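3,4-dihydroxy-2-butanone 4-phosphate synthase (Candida albicans, PDB 1TKS) catalyses the conversion of D-ribulose 5-phosphate to formate and 3,4-dihydroxy-2-butanone 4-phosphate, a step of riboflavin biosynthesis. Local coordinates at residues P7-L12 and V199-K204; V23-D26 and E30-G33; E32-M37 and R143-A148; T97-G100 and H104-A107; R111-P116 and Q121-P126. One frame throughout, in Å; residues are numbered along the deposited sequence.

Contact 1: P7-L12 and V199-K204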
# COMPACT_ATOMS: atom_id res chain seq x y z
N PRO B 7 -17.43 -16.20 -18.70
CA PRO B 7 -18.73 -15.55 -18.94
C PRO B 7 -19.16 -14.82 -17.66
O PRO B 7 -18.98 -15.34 -16.56
CB PRO B 7 -19.65 -16.72 -19.27
CG PRO B 7 -18.73 -17.70 -19.92
CD PRO B 7 -17.50 -17.63 -19.04
N ILE B 8 -19.73 -13.63 -17.81
CA ILE B 8 -20.14 -12.84 -16.65
C ILE B 8 -20.97 -13.57 -15.60
O ILE B 8 -20.70 -13.45 -14.41
CB ILE B 8 -20.92 -11.57 -17.08
CG1 ILE B 8 -19.96 -10.49 -17.59
CG2 ILE B 8 -21.68 -11.00 -15.89
CD1 ILE B 8 -19.07 -10.94 -18.67
N GLU B 9 -21.99 -14.32 -16.03
CA GLU B 9 -22.83 -15.00 -15.05
C GLU B 9 -22.07 -16.02 -14.22
O GLU B 9 -22.32 -16.16 -13.02
CB GLU B 9 -24.06 -15.61 -15.74
CG GLU B 9 -24.94 -14.51 -16.36
CD GLU B 9 -26.35 -14.95 -16.74
OE1 GLU B 9 -27.16 -14.06 -17.08
OE2 GLU B 9 -26.65 -16.16 -16.71
N GLU B 10 -21.11 -16.72 -14.83
CA GLU B 10 -20.32 -17.70 -14.09
C GLU B 10 -19.37 -16.94 -13.15
O GLU B 10 -19.14 -17.37 -12.02
CB GLU B 10 -19.51 -18.59 -15.04
CG GLU B 10 -20.33 -19.38 -16.07
CD GLU B 10 -21.39 -20.30 -15.46
OE1 GLU B 10 -21.32 -20.60 -14.25
OE2 GLU B 10 -22.28 -20.75 -16.22
N ALA B 11 -18.84 -15.82 -13.62
CA ALA B 11 -17.93 -15.03 -12.80
C ALA B 11 -18.64 -14.43 -11.60
O ALA B 11 -18.07 -14.34 -10.51
CB ALA B 11 -17.29 -13.92 -13.64
N LEU B 12 -19.90 -14.02 -11.78
CA LEU B 12 -20.65 -13.44 -10.67
C LEU B 12 -20.90 -14.47 -9.57
O LEU B 12 -20.86 -14.14 -8.39
CB LEU B 12 -21.99 -12.89 -11.16
CG LEU B 12 -21.91 -11.62 -12.02
CD1 LEU B 12 -23.31 -11.26 -12.50
CD2 LEU B 12 -21.30 -10.47 -11.23
N VAL B 199 -19.61 -4.38 -19.25
CA VAL B 199 -20.48 -3.30 -19.70
C VAL B 199 -21.49 -3.83 -20.72
O VAL B 199 -22.66 -3.45 -20.70
CB VAL B 199 -19.66 -2.15 -20.35
CG1 VAL B 199 -20.61 -1.15 -21.02
CG2 VAL B 199 -18.83 -1.45 -19.28
N GLU B 200 -21.03 -4.72 -21.60
CA GLU B 200 -21.93 -5.29 -22.59
C GLU B 200 -23.04 -6.06 -21.89
O GLU B 200 -24.20 -6.00 -22.29
CB GLU B 200 -21.15 -6.22 -23.53
CG GLU B 200 -20.26 -5.50 -24.52
CD GLU B 200 -19.52 -6.46 -25.43
OE1 GLU B 200 -20.14 -7.43 -25.91
OE2 GLU B 200 -18.31 -6.24 -25.69
N TYR B 201 -22.67 -6.77 -20.83
CA TYR B 201 -23.64 -7.56 -20.07
C TYR B 201 -24.75 -6.71 -19.45
O TYR B 201 -25.93 -6.98 -19.66
CB TYR B 201 -22.94 -8.34 -18.95
CG TYR B 201 -23.88 -9.23 -18.17
CD1 TYR B 201 -24.29 -10.45 -18.69
CD2 TYR B 201 -24.38 -8.83 -16.94
CE1 TYR B 201 -25.19 -11.26 -17.99
CE2 TYR B 201 -25.28 -9.62 -16.23
CZ TYR B 201 -25.68 -10.84 -16.77
OH TYR B 201 -26.57 -11.62 -16.08
N ILE B 202 -24.36 -5.70 -18.69
CA ILE B 202 -25.31 -4.82 -18.01
C ILE B 202 -26.10 -3.94 -18.97
O ILE B 202 -27.15 -3.40 -18.61
CB ILE B 202 -24.61 -3.89 -17.00
CG1 ILE B 202 -23.64 -2.96 -17.73
CG2 ILE B 202 -23.89 -4.71 -15.94
CD1 ILE B 202 -22.98 -1.93 -16.84
N SER B 203 -25.59 -3.77 -20.18
CA SER B 203 -26.25 -2.94 -21.18
C SER B 203 -27.20 -3.78 -22.04
O SER B 203 -28.22 -3.28 -22.51
CB SER B 203 -25.20 -2.27 -22.07
OG SER B 203 -24.30 -1.51 -21.29
N LYS B 204 -26.85 -5.05 -22.23
CA LYS B 204 -27.66 -5.96 -23.02
C LYS B 204 -26.94 -7.30 -23.16
O LYS B 204 -27.46 -8.31 -22.63
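Ile-8 sets its CG2 methyl over one face of the Tyr-201 ring, and this is the tight part of the contact. CG2 sits 3.6 Å from the ring centroid of Tyr-201, only 12° off the ring normal. This is a CH-pi contact over the middle of the face. The branch CG1 of Ile-8 passes further back, 3.9 Å from Tyr-201 CB. With CG anti to the backbone N (chi1 -177°), Tyr-201 swings its ring over to the first turn of helix 8-16. Ile-8 is buried and also packs on Gln-197 and Leu-198.

The outer side is looser and more polar. Tyr-201 OH donates a hydrogen bond to Glu-9 OE1 at 2.7 Å. The oxygen lies at the ring edge, near the ring plane, while the carboxylate itself stands 80° to the ring. OE1 is met on its anti side. Glu-9 is exposed, yet its extended chain also brings CG to the hydroxyl end of the ring, 3.6 Å from Tyr-201 CE1. Leu-12 CD1 comes only within 4.5 Å of Tyr-201 CE2; Leu-12 packs on Leu-152 and Leu-155. The arrangement is a helix-helix packing that joins the first helix of the chain to the C-terminal helix 195-203.

Contact 2: V23-D26 and E30-G33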
# COMPACT_ATOMS: atom_id res chain seq x y z
N VAL B 23 -9.47 -8.80 -13.15
CA VAL B 23 -10.19 -7.88 -14.02
C VAL B 23 -9.28 -7.02 -14.90
O VAL B 23 -8.39 -6.34 -14.39
CB VAL B 23 -11.10 -6.96 -13.17
CG1 VAL B 23 -11.86 -6.00 -14.05
CG2 VAL B 23 -12.07 -7.81 -12.35
N MET B 24 -9.51 -7.07 -16.21
CA MET B 24 -8.74 -6.28 -17.19
C MET B 24 -9.72 -5.25 -17.74
O MET B 24 -10.94 -5.40 -17.58
CB MET B 24 -8.27 -7.14 -18.36
CG MET B 24 -7.92 -8.56 -18.06
SD MET B 24 -6.55 -8.70 -16.87
CE MET B 24 -5.18 -8.41 -17.89
N ASP B 25 -9.21 -4.21 -18.39
CA ASP B 25 -10.08 -3.19 -18.99
C ASP B 25 -10.87 -3.78 -20.15
O ASP B 25 -12.08 -3.59 -20.26
CB ASP B 25 -9.26 -2.01 -19.52
CG ASP B 25 -8.79 -1.10 -18.42
OD1 ASP B 25 -9.51 -0.96 -17.41
OD2 ASP B 25 -7.71 -0.49 -18.57
N ASP B 26 -10.17 -4.48 -21.03
CA ASP B 26 -10.81 -5.13 -22.17
C ASP B 26 -9.98 -6.34 -22.59
O ASP B 26 -9.26 -6.90 -21.77
CB ASP B 26 -11.02 -4.14 -23.34
CG ASP B 26 -9.75 -3.43 -23.78
OD1 ASP B 26 -9.89 -2.33 -24.36
OD2 ASP B 26 -8.64 -3.95 -23.58
N GLU B 30 -2.00 -6.01 -23.74
CA GLU B 30 -1.18 -5.13 -22.91
C GLU B 30 -1.83 -4.65 -21.62
O GLU B 30 -1.19 -3.99 -20.81
CB GLU B 30 -0.69 -3.93 -23.72
CG GLU B 30 0.22 -4.33 -24.87
CD GLU B 30 0.98 -3.15 -25.45
OE1 GLU B 30 0.36 -2.30 -26.11
OE2 GLU B 30 2.20 -3.08 -25.22
N ASN B 31 -3.11 -4.97 -21.43
CA ASN B 31 -3.80 -4.56 -20.21
C ASN B 31 -3.15 -5.16 -18.98
O ASN B 31 -2.64 -6.28 -19.02
CB ASN B 31 -5.26 -5.02 -20.24
CG ASN B 31 -6.12 -4.22 -21.20
OD1 ASN B 31 -7.15 -4.71 -21.67
ND2 ASN B 31 -5.72 -2.99 -21.48
N GLU B 32 -3.17 -4.41 -17.88
CA GLU B 32 -2.61 -4.88 -16.61
C GLU B 32 -3.80 -5.35 -15.77
O GLU B 32 -4.84 -4.68 -15.73
CB GLU B 32 -1.86 -3.76 -15.91
CG GLU B 32 -0.87 -3.02 -16.81
CD GLU B 32 0.04 -2.09 -16.04
OE1 GLU B 32 -0.46 -1.43 -15.09
OE2 GLU B 32 1.23 -2.01 -16.38
N GLY B 33 -3.65 -6.48 -15.09
CA GLY B 33 -4.74 -7.03 -14.31
C GLY B 33 -4.78 -6.73 -12.82
O GLY B 33 -3.75 -6.65 -12.14
O HOH W 1 -6.66 -3.33 -17.35
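Asn-31 and Met-24 share the centre of this contact, with Gly-33 beside them. Asn-31 has the most surface buried. Its CB points toward 23-26 and lies 4.1 Å from both CB and CE of Met-24. Its side chain lies beside Asp-25 and Asp-26. The backbone of Asn-31 takes part too, for its O is 3.5 Å from Met-24 CE.

Met-24 reaches across by folding back. Its chain is bent at both outer torsions (chi2 -61°, chi3 -80°), which lays the thioether along the backbone of 31-33. SD rests 3.6 Å from Gly-33 CA, and CE is 3.7 Å from Gly-33 N. The side chain is buried, with Phe-5, Leu-178 and Cys-181 also packing on it.

These residues close the base of a beta-hairpin loop. Strands 21-24 and 34-38 are antiparallel neighbours in the mixed sheet, and the loop between them carries Glu-30. That residue probably binds magnesium, as in a near-identical protein, and its CB points away from 23-26.

Gly-33 has no side chain, and the sulfur can therefore lie close over its CA. Val-23 O also approaches this CA, at 3.7 Å. Further along the loop the two backbones are linked through a water. Water 1 accepts from Asp-25 N at 2.9 Å and donates to Glu-32 O at 2.8 Å. The CB of Glu-32 points away from 23-26, and the side chain packs on Thr-99 of the second subunit.

Contact 3: E32-M37 and R143-A148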
# COMPACT_ATOMS: atom_id res chain seq x y z
N GLU B 32 -3.17 -4.41 -17.88
CA GLU B 32 -2.61 -4.88 -16.61
C GLU B 32 -3.80 -5.35 -15.77
O GLU B 32 -4.84 -4.68 -15.73
CB GLU B 32 -1.86 -3.76 -15.91
CG GLU B 32 -0.87 -3.02 -16.81
CD GLU B 32 0.04 -2.09 -16.04
OE1 GLU B 32 -0.46 -1.43 -15.09
OE2 GLU B 32 1.23 -2.01 -16.38
N GLY B 33 -3.65 -6.48 -15.09
CA GLY B 33 -4.74 -7.03 -14.31
C GLY B 33 -4.78 -6.73 -12.82
O GLY B 33 -3.75 -6.65 -12.14
N ASP B 34 -6.00 -6.57 -12.30
CA ASP B 34 -6.21 -6.30 -10.89
C ASP B 34 -7.05 -7.41 -10.27
O ASP B 34 -7.93 -7.97 -10.93
CB ASP B 34 -6.95 -4.97 -10.68
CG ASP B 34 -6.07 -3.75 -10.92
OD1 ASP B 34 -4.84 -3.90 -11.03
OD2 ASP B 34 -6.63 -2.64 -10.98
N LEU B 35 -6.77 -7.72 -9.01
CA LEU B 35 -7.56 -8.71 -8.29
C LEU B 35 -8.68 -7.95 -7.61
O LEU B 35 -8.44 -6.90 -7.00
CB LEU B 35 -6.70 -9.42 -7.24
CG LEU B 35 -5.81 -10.53 -7.78
CD1 LEU B 35 -4.88 -11.01 -6.67
CD2 LEU B 35 -6.68 -11.67 -8.29
N ILE B 36 -9.91 -8.45 -7.72
CA ILE B 36 -11.07 -7.81 -7.09
C ILE B 36 -11.99 -8.86 -6.47
O ILE B 36 -12.22 -9.92 -7.04
CB ILE B 36 -11.94 -7.03 -8.11
CG1 ILE B 36 -11.08 -6.07 -8.94
CG2 ILE B 36 -13.04 -6.27 -7.37
CD1 ILE B 36 -11.87 -5.23 -9.93
N MET B 37 -12.50 -8.56 -5.28
CA MET B 37 -13.45 -9.45 -4.62
C MET B 37 -14.37 -8.65 -3.72
O MET B 37 -14.12 -7.47 -3.46
CB MET B 37 -12.74 -10.55 -3.81
CG MET B 37 -12.07 -10.13 -2.49
SD MET B 37 -11.68 -11.56 -1.46
CE MET B 37 -13.27 -11.96 -0.77
N ARG B 143 -15.84 3.85 -16.70
CA ARG B 143 -15.31 2.49 -16.78
C ARG B 143 -14.06 2.24 -15.94
O ARG B 143 -13.11 1.60 -16.40
CB ARG B 143 -15.03 2.11 -18.23
CG ARG B 143 -16.27 2.04 -19.10
CD ARG B 143 -16.01 1.21 -20.34
NE ARG B 143 -17.12 1.26 -21.28
CZ ARG B 143 -17.25 0.44 -22.32
NH1 ARG B 143 -18.29 0.56 -23.13
NH2 ARG B 143 -16.34 -0.49 -22.54
N GLY B 144 -14.06 2.74 -14.71
CA GLY B 144 -12.91 2.54 -13.84
C GLY B 144 -12.99 1.24 -13.07
O GLY B 144 -14.07 0.65 -12.95
N HIS B 145 -11.86 0.78 -12.54
CA HIS B 145 -11.88 -0.46 -11.78
C HIS B 145 -12.65 -0.26 -10.48
O HIS B 145 -13.15 -1.21 -9.89
CB HIS B 145 -10.46 -0.95 -11.51
CG HIS B 145 -9.73 -1.36 -12.75
ND1 HIS B 145 -8.56 -2.09 -12.72
CD2 HIS B 145 -10.00 -1.14 -14.06
CE1 HIS B 145 -8.14 -2.31 -13.95
NE2 HIS B 145 -9.00 -1.75 -14.79
N THR B 146 -12.73 1.00 -10.03
CA THR B 146 -13.46 1.32 -8.81
C THR B 146 -14.93 1.03 -9.08
O THR B 146 -15.59 0.33 -8.30
CB THR B 146 -13.30 2.80 -8.44
OG1 THR B 146 -11.93 3.06 -8.12
CG2 THR B 146 -14.17 3.15 -7.24
N GLU B 147 -15.44 1.57 -10.18
CA GLU B 147 -16.83 1.34 -10.55
C GLU B 147 -17.07 -0.15 -10.81
O GLU B 147 -18.12 -0.68 -10.47
CB GLU B 147 -17.20 2.14 -11.81
CG GLU B 147 -17.41 3.64 -11.60
CD GLU B 147 -16.12 4.37 -11.21
OE1 GLU B 147 -15.06 4.03 -11.77
OE2 GLU B 147 -16.19 5.29 -10.38
N ALA B 148 -16.08 -0.82 -11.41
CA ALA B 148 -16.23 -2.24 -11.69
C ALA B 148 -16.44 -3.05 -10.42
O ALA B 148 -17.30 -3.93 -10.36
CB ALA B 148 -15.02 -2.75 -12.45
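His-145 and Asp-34 are joined by the one hydrogen bond of this contact. His-145 ND1 donates to Asp-34 OD2 at 2.7 Å, with an N-H...O angle of 149°. The acceptor lies close to the imidazole plane, but the N-H meets the carboxylate from above its plane, 44° out of it. The two flat groups stand nearly perpendicular. His-145 holds CG beside its backbone N (chi1 -66°), which brings ND1 to Asp-34. Both CB atoms point across the gap between strand 34-38 and helix 145-155.

Apolar and backbone contacts are sparser. Ile-36 CD1 approaches His-145 O at 4.2 Å. Ala-148, one turn on, faces the same isoleucine at longer range. Glu-32 O lies near the plane of the imidazole, 4.4 Å from His-145 CE1.

Gly-144 is the N-cap just before His-145, and its O accepts from Ala-148 N at 2.9 Å.

Asp-34 probably binds D-ribulose 5-phosphate, and His-145 probably binds both this substrate and a magnesium ion, as in a near-identical protein. The second imidazole nitrogen, NE2, is hydrogen-bonded to Asp-25. In this structure carboxylates hold both nitrogens, which would limit rotation of the ring.

Contact 4: T97-G100 and H104-A107; sequences TTTG and HDRA
Asp-105 sends its carboxylate from helix 103-114 into the curl of the loop 97-100. CG is anti to the carbonyl carbon (chi1 -72°), and this aims OD2 at the backbone of the loop. OD2 is gripped twice, by Thr-98 N at 2.8 Å and by Gly-100 N at 2.8 Å. The Thr-98 bond is fairly straight (163°) and comes from above the carboxylate plane. The Gly-100 bond uses the anti lone pair. OD1 accepts a hydrogen bond from water 2 at 2.7 Å, and this water also bonds Thr-98 OG1.

Thr-97 holds OG1 in the crowded position between its backbone N and carbonyl carbon (chi1 64°), where it bonds Phe-93 O. This leaves its carbons against the acid: CB is 3.3 Å from Asp-105 OD2, and CG2 is 3.5 Å from Asp-105 CG. The O of Gly-100 lies 3.3 Å from Arg-106 CG. The buried carboxylate sits in the first turn of its helix, where the helix dipole would probably steady its charge.

The helix packs on helix 44-52 through Arg-106 and Ala-107. Arg-106 carries on to Gly-56 O and to Ser-55 O of the second subunit, at the dimer interface. The loop leads from strand 91-93 into helix 103-114.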
# COMPACT_ATOMS: atom_id res chain seq x y z
N THR B 97 -8.72 -3.96 15.80
CA THR B 97 -7.42 -3.76 15.15
C THR B 97 -6.41 -3.15 16.09
O THR B 97 -6.75 -2.56 17.12
CB THR B 97 -7.50 -2.83 13.91
OG1 THR B 97 -7.91 -1.51 14.31
CG2 THR B 97 -8.47 -3.39 12.88
N THR B 98 -5.14 -3.30 15.72
CA THR B 98 -4.03 -2.76 16.49
C THR B 98 -3.16 -1.90 15.57
O THR B 98 -3.29 -0.68 15.56
CB THR B 98 -3.18 -3.88 17.12
OG1 THR B 98 -2.83 -4.85 16.12
CG2 THR B 98 -3.95 -4.57 18.24
N THR B 99 -2.29 -2.54 14.79
CA THR B 99 -1.41 -1.80 13.88
C THR B 99 -2.16 -1.30 12.64
O THR B 99 -1.70 -0.38 11.97
CB THR B 99 -0.22 -2.66 13.40
OG1 THR B 99 -0.69 -3.76 12.61
CG2 THR B 99 0.57 -3.20 14.59
N GLY B 100 -3.29 -1.94 12.34
CA GLY B 100 -4.09 -1.55 11.19
C GLY B 100 -3.62 -2.08 9.85
O GLY B 100 -4.43 -2.33 8.96
N HIS B 104 -5.00 -9.27 8.95
CA HIS B 104 -6.20 -9.40 9.79
C HIS B 104 -6.93 -8.06 9.92
O HIS B 104 -8.14 -7.99 9.75
CB HIS B 104 -5.82 -9.89 11.18
CG HIS B 104 -6.88 -9.65 12.22
ND1 HIS B 104 -7.80 -10.61 12.58
CD2 HIS B 104 -7.17 -8.55 12.94
CE1 HIS B 104 -8.62 -10.10 13.48
NE2 HIS B 104 -8.26 -8.86 13.72
N ASP B 105 -6.17 -7.01 10.23
CA ASP B 105 -6.74 -5.69 10.40
C ASP B 105 -7.29 -5.09 9.11
O ASP B 105 -8.41 -4.57 9.09
CB ASP B 105 -5.70 -4.74 11.01
CG ASP B 105 -5.41 -5.05 12.48
OD1 ASP B 105 -5.92 -6.06 13.00
OD2 ASP B 105 -4.66 -4.27 13.10
N ARG B 106 -6.53 -5.16 8.02
CA ARG B 106 -7.01 -4.62 6.76
C ARG B 106 -8.24 -5.37 6.27
O ARG B 106 -9.14 -4.76 5.70
CB ARG B 106 -5.90 -4.62 5.69
CG ARG B 106 -4.94 -3.45 5.86
CD ARG B 106 -4.15 -3.13 4.60
NE ARG B 106 -2.97 -3.97 4.44
CZ ARG B 106 -2.10 -3.82 3.44
NH1 ARG B 106 -2.30 -2.88 2.53
NH2 ARG B 106 -1.03 -4.60 3.35
N ALA B 107 -8.30 -6.67 6.52
CA ALA B 107 -9.46 -7.45 6.11
C ALA B 107 -10.67 -7.03 6.95
O ALA B 107 -11.77 -6.87 6.42
CB ALA B 107 -9.19 -8.94 6.28
O HOH W 2 -4.72 -6.73 15.31

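Contact 5: R111-P116 and Q121-P126; sequences RSLANP and QDFIKP
The ring of Phe-123 meets helix 103-114 mainly with its far edge. At that edge, near the ring plane, lies the carbonyl of Ser-112, with Ser-112 O 3.7 Å from Phe-123 CZ. The polar oxygen thus faces the hydrogen-bearing rim of the ring. Leu-113 comes in obliquely, with its methyl CD2 3.7 Å from Phe-123 CE2. Phe-93 packs against the same ring edge-to-face.

Ser-112 also offers carbon to the ring, its CB being 3.8 Å from Phe-123 CZ. Its hydroxyl stays with its own helix, because OG lies beside the backbone N (chi1 -62°) and bonds Leu-108 O. Ser-112 O also accepts from Ser-118 OG, and weakly from Asn-115 N at the helix end.

The contact joins the end of helix 103-114 to the short strand that follows it. Strand 123-124 pairs antiparallel with strand 91-93. Phe-123 fills the angle between this two-stranded sheet and the helix, and all three touching residues are buried.

Leu-113 continues the apolar layer to Cys-91, Val-60 and Leu-62. Beyond the strand the chain changes direction at Lys-125 and Pro-126, joined by a cis peptide bond. Lys-125 packs on Leu-76 and Pro-126 on Tyr-87 of the second subunit.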
# COMPACT_ATOMS: atom_id res chain seq x y z
N ARG B 111 -14.18 -5.41 5.53
CA ARG B 111 -15.50 -6.00 5.75
C ARG B 111 -16.39 -4.98 6.46
O ARG B 111 -17.59 -4.89 6.18
CB ARG B 111 -15.39 -7.27 6.59
CG ARG B 111 -14.62 -8.42 5.94
CD ARG B 111 -14.87 -9.75 6.66
NE ARG B 111 -14.52 -9.69 8.08
CZ ARG B 111 -13.29 -9.83 8.56
NH1 ARG B 111 -12.26 -10.05 7.74
NH2 ARG B 111 -13.07 -9.73 9.87
N SER B 112 -15.80 -4.21 7.37
CA SER B 112 -16.54 -3.21 8.12
C SER B 112 -17.05 -2.09 7.23
O SER B 112 -18.13 -1.54 7.46
CB SER B 112 -15.66 -2.65 9.24
OG SER B 112 -15.30 -3.68 10.15
N LEU B 113 -16.28 -1.73 6.20
CA LEU B 113 -16.75 -0.68 5.31
C LEU B 113 -17.97 -1.16 4.53
O LEU B 113 -18.82 -0.37 4.14
CB LEU B 113 -15.63 -0.25 4.35
CG LEU B 113 -14.48 0.51 5.02
CD1 LEU B 113 -13.25 0.50 4.13
CD2 LEU B 113 -14.92 1.94 5.32
N ALA B 114 -18.06 -2.47 4.32
CA ALA B 114 -19.20 -3.02 3.59
C ALA B 114 -20.42 -3.24 4.50
O ALA B 114 -21.56 -3.14 4.04
CB ALA B 114 -18.82 -4.33 2.91
N ASN B 115 -20.17 -3.51 5.78
CA ASN B 115 -21.25 -3.77 6.74
C ASN B 115 -22.22 -2.60 6.90
O ASN B 115 -21.84 -1.51 7.31
CB ASN B 115 -20.65 -4.12 8.11
CG ASN B 115 -21.65 -4.81 9.02
OD1 ASN B 115 -22.80 -4.40 9.13
ND2 ASN B 115 -21.21 -5.88 9.68
N PRO B 116 -23.51 -2.83 6.58
CA PRO B 116 -24.55 -1.80 6.68
C PRO B 116 -24.73 -1.22 8.08
O PRO B 116 -25.22 -0.10 8.23
CB PRO B 116 -25.81 -2.53 6.22
CG PRO B 116 -25.30 -3.60 5.33
CD PRO B 116 -24.07 -4.08 6.06
N GLN B 121 -18.35 6.82 13.41
CA GLN B 121 -17.50 6.80 14.59
C GLN B 121 -16.78 5.47 14.85
O GLN B 121 -15.95 5.38 15.75
CB GLN B 121 -18.30 7.21 15.84
CG GLN B 121 -19.43 6.27 16.24
CD GLN B 121 -20.75 6.56 15.53
OE1 GLN B 121 -21.79 6.00 15.89
NE2 GLN B 121 -20.71 7.43 14.53
N ASP B 122 -17.10 4.46 14.06
CA ASP B 122 -16.48 3.15 14.22
C ASP B 122 -15.10 3.11 13.58
O ASP B 122 -14.34 2.17 13.79
CB ASP B 122 -17.35 2.06 13.57
CG ASP B 122 -18.71 1.91 14.24
OD1 ASP B 122 -19.56 1.21 13.67
OD2 ASP B 122 -18.91 2.47 15.34
N PHE B 123 -14.76 4.14 12.81
CA PHE B 123 -13.46 4.18 12.14
C PHE B 123 -12.51 5.26 12.60
O PHE B 123 -12.92 6.35 13.03
CB PHE B 123 -13.65 4.30 10.62
CG PHE B 123 -14.49 3.21 10.03
CD1 PHE B 123 -15.88 3.27 10.08
CD2 PHE B 123 -13.89 2.10 9.42
CE1 PHE B 123 -16.67 2.25 9.54
CE2 PHE B 123 -14.67 1.08 8.88
CZ PHE B 123 -16.06 1.15 8.94
N ILE B 124 -11.22 4.94 12.52
CA ILE B 124 -10.15 5.86 12.88
C ILE B 124 -9.57 6.37 11.57
O ILE B 124 -9.34 5.60 10.64
CB ILE B 124 -9.03 5.15 13.66
CG1 ILE B 124 -9.58 4.58 14.97
CG2 ILE B 124 -7.89 6.13 13.95
CD1 ILE B 124 -8.62 3.66 15.68
N LYS B 125 -9.36 7.68 11.50
CA LYS B 125 -8.82 8.33 10.32
C LYS B 125 -7.69 9.26 10.75
O LYS B 125 -7.82 10.00 11.72
CB LYS B 125 -9.93 9.13 9.63
CG LYS B 125 -11.08 8.26 9.13
CD LYS B 125 -12.29 9.08 8.70
CE LYS B 125 -12.94 9.80 9.87
NZ LYS B 125 -14.24 10.41 9.48
N PRO B 126 -6.54 9.21 10.05
CA PRO B 126 -6.26 8.34 8.90
C PRO B 126 -6.08 6.88 9.30
O PRO B 126 -6.08 6.55 10.49
CB PRO B 126 -4.99 8.95 8.31
CG PRO B 126 -4.30 9.48 9.51
CD PRO B 126 -5.42 10.14 10.27

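Contact 1 joins the two ends of the chain, and the other four lie in the sequence between them. Contacts 2 and 3 form one group, with centres 9 Å apart. They share Glu-32 and Gly-33 and meet on neighbouring strands 21-24 and 34-38 of the mixed sheet, around the probable substrate and metal site. Contact 1 touches this group where Val-199 packs on Arg-143. Contacts 4 and 5 form a second group on helix 103-114, one following the other, with centres 12 Å apart. They lie on the other side of the chain's centre from contacts 1 and 2, with centres 30 to 34 Å apart. Contacts 2 to 5 reach the second subunit; contact 1 does not.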